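Local atomic coordinates of protein-S-isoprenylcysteine O-methyltransferase (Tribolium castaneum, PDB entry 5V7P), a protein that methylates the carboxyl group of isoprenylated C-terminal cysteines in proteins, using S-adenosyl-L-methionine as the methyl donor in the endoplasmic reticulum membrane. Residues S3-I8 and F62-R67. Numbering follows the deposited sequence.
Sequences SPAGKI and FAIAIR. With MPG ([(Z)-octadec-9-enyl] (2R)-2,3-bis(oxidanyl)propanoate), chain T.
Two transmembrane helices, 4-29 and 59-84, meet near their N-terminal ends through the apolar side chains of two alanines and two isoleucines, Ala5, Ile8, Ile64 and Ala65. The short segments run in the same general direction, with their axes 9.5 Å apart and crossing at -35°. Ile8 reaches across with its branch methyl: CG2 stands anti to the backbone N and lies 3.8 Å from Ala65 CB. The same Ile8 CG2 also approaches Ile64 CG2, more loosely, at 4.4 Å. The other arm, CG1, lies beside the backbone N (chi1 -60°) and carries CD1 away from helix 59-84 to the bound lipid-like ester MPG, where it comes within 3.5 Å of MPG C1. One isoleucine thus faces protein with one branch and lipid with the other. Ile64, the residue before Ala65, extends its longer arm (chi2 172°) until CD1 meets the CB of Ala5, about one turn before Ile8, at 3.9 Å, while its CG2 rests 4.0 Å from Ala5 O. All four residues are buried; Tyr57 packs on both Ile8 and Ala65, and Phe107 of helix 90-113 on Ile64. The start of helix 4-29 is capped by Ser3 at the N-cap, whose OG accepts from Gly6 N at 3.1 Å. Lys7, its chain extended beyond CG, runs beside the head group of MPG and donates from NZ to MPG O3 (3.0 Å). Alanine and isoleucine packing thus joins two helices of a polytopic membrane methyltransferase, the first of which also lines an MPG-binding pocket with Pro4, Lys7 and Ile8.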
loop_
_atom_site.group_PDB
_atom_site.type_symbol
_atom_site.label_atom_id
_atom_site.label_comp_id
_atom_site.label_asym_id
_atom_site.label_seq_id
_atom_site.Cartn_x
_atom_site.Cartn_y
_atom_site.Cartn_z
ATOM N N SER A 3 20.548 -2.217 7.107
ATOM C CA SER A 3 20.668 -0.781 6.911
ATOM C C SER A 3 20.418 -0.032 8.220
ATOM O O SER A 3 19.772 -0.552 9.133
ATOM C CB SER A 3 19.679 -0.315 5.847
ATOM O OG SER A 3 18.343 -0.466 6.293
ATOM N N PRO A 4 20.923 1.200 8.330
ATOM C CA PRO A 4 20.661 1.975 9.559
ATOM C C PRO A 4 19.180 2.164 9.837
ATOM O O PRO A 4 18.714 1.859 10.941
ATOM C CB PRO A 4 21.382 3.307 9.293
ATOM C CG PRO A 4 21.587 3.359 7.812
ATOM C CD PRO A 4 21.764 1.943 7.380
ATOM N N ALA A 5 18.417 2.652 8.857
ATOM C CA ALA A 5 16.980 2.805 9.053
ATOM C C ALA A 5 16.320 1.472 9.376
ATOM O O ALA A 5 15.335 1.430 10.123
ATOM C CB ALA A 5 16.347 3.422 7.809
ATOM N N GLY A 6 16.843 0.375 8.823
ATOM C CA GLY A 6 16.297 -0.934 9.140
ATOM C C GLY A 6 16.554 -1.337 10.579
ATOM O O GLY A 6 15.690 -1.930 11.230
ATOM N N LYS A 7 17.743 -1.020 11.099
ATOM C CA LYS A 7 18.046 -1.346 12.488
ATOM C C LYS A 7 17.235 -0.491 13.452
ATOM O O LYS A 7 16.850 -0.967 14.526
ATOM C CB LYS A 7 19.541 -1.180 12.757
ATOM C CG LYS A 7 20.423 -2.164 12.004
ATOM C CD LYS A 7 21.810 -2.249 12.624
ATOM C CE LYS A 7 22.739 -3.134 11.804
ATOM N NZ LYS A 7 24.087 -3.274 12.424
ATOM N N ILE A 8 16.966 0.766 13.092
ATOM C CA ILE A 8 16.137 1.623 13.937
ATOM C C ILE A 8 14.755 1.007 14.111
ATOM O O ILE A 8 14.231 0.918 15.227
ATOM C CB ILE A 8 16.053 3.041 13.343
ATOM C CG1 ILE A 8 17.448 3.676 13.231
ATOM C CG2 ILE A 8 15.120 3.929 14.166
ATOM C CD1 ILE A 8 18.276 3.607 14.492
ATOM N N PHE A 62 13.257 9.303 14.229
ATOM C CA PHE A 62 12.110 9.192 15.123
ATOM C C PHE A 62 10.848 8.835 14.352
ATOM O O PHE A 62 10.057 7.991 14.792
ATOM C CB PHE A 62 11.908 10.495 15.897
ATOM C CG PHE A 62 10.648 10.520 16.711
ATOM C CD1 PHE A 62 10.604 9.925 17.961
ATOM C CD2 PHE A 62 9.506 11.132 16.226
ATOM C CE1 PHE A 62 9.447 9.944 18.711
ATOM C CE2 PHE A 62 8.346 11.153 16.972
ATOM C CZ PHE A 62 8.317 10.559 18.216
ATOM N N ALA A 63 10.642 9.467 13.194
ATOM C CA ALA A 63 9.482 9.145 12.371
ATOM C C ALA A 63 9.417 7.651 12.080
ATOM O O ALA A 63 8.332 7.057 12.059
ATOM C CB ALA A 63 9.528 9.949 11.071
ATOM N N ILE A 64 10.572 7.025 11.858
ATOM C CA ILE A 64 10.612 5.582 11.644
ATOM C C ILE A 64 10.436 4.840 12.962
ATOM O O ILE A 64 9.682 3.864 13.044
ATOM C CB ILE A 64 11.929 5.189 10.946
ATOM C CG1 ILE A 64 11.948 5.735 9.514
ATOM C CG2 ILE A 64 12.120 3.667 10.943
ATOM C CD1 ILE A 64 13.279 5.570 8.802
ATOM N N ALA A 65 11.122 5.292 14.013
ATOM C CA ALA A 65 11.119 4.559 15.272
ATOM C C ALA A 65 9.734 4.537 15.906
ATOM O O ALA A 65 9.299 3.497 16.416
ATOM C CB ALA A 65 12.139 5.170 16.232
ATOM N N ILE A 66 9.026 5.668 15.888
ATOM C CA ILE A 66 7.746 5.730 16.586
ATOM C C ILE A 66 6.704 4.874 15.879
ATOM O O ILE A 66 5.835 4.279 16.528
ATOM C CB ILE A 66 7.274 7.192 16.728
ATOM C CG1 ILE A 66 6.095 7.289 17.699
ATOM C CG2 ILE A 66 6.889 7.784 15.375
ATOM C CD1 ILE A 66 6.443 6.974 19.142
ATOM N N ARG A 67 6.764 4.793 14.550
ATOM C CA ARG A 67 5.837 3.929 13.828
ATOM C C ARG A 67 6.123 2.462 14.117
ATOM O O ARG A 67 5.196 1.674 14.341
ATOM C CB ARG A 67 5.916 4.217 12.330
ATOM C CG ARG A 67 5.265 5.529 11.938
ATOM C CD ARG A 67 5.620 5.952 10.526
ATOM N NE ARG A 67 4.843 7.115 10.106
ATOM C CZ ARG A 67 5.075 8.361 10.509
ATOM N NH1 ARG A 67 6.067 8.622 11.352
ATOM N NH2 ARG A 67 4.311 9.351 10.071
HETATM C C2 MPG T . 21.612 2.198 16.845
HETATM C C3 MPG T . 21.687 3.650 17.320
HETATM C C4 MPG T . 21.598 3.751 18.841
HETATM C C5 MPG T . 20.240 3.238 19.318
HETATM C C6 MPG T . 19.603 4.211 20.308
HETATM C C7 MPG T . 18.799 3.423 21.342
HETATM C C8 MPG T . 17.521 4.168 21.737
HETATM C C9 MPG T . 16.329 3.217 21.813
HETATM C C10 MPG T . 15.994 2.484 20.771
HETATM C C11 MPG T . 14.802 1.534 20.834
HETATM C C12 MPG T . 15.030 0.457 21.893
HETATM C C13 MPG T . 13.817 0.399 22.820
HETATM O O1 MPG T . 22.174 1.188 14.750
HETATM C C1 MPG T . 21.392 2.189 15.335
HETATM C CXD MPG T . 24.265 1.467 13.356
HETATM O O2 MPG T . 24.672 2.362 12.359
HETATM C C21 MPG T . 24.646 0.047 12.947
HETATM O O3 MPG T . 24.484 -0.816 14.039
HETATM O O4 MPG T . 22.070 1.948 12.643
HETATM C CX3 MPG T . 22.752 1.558 13.531
#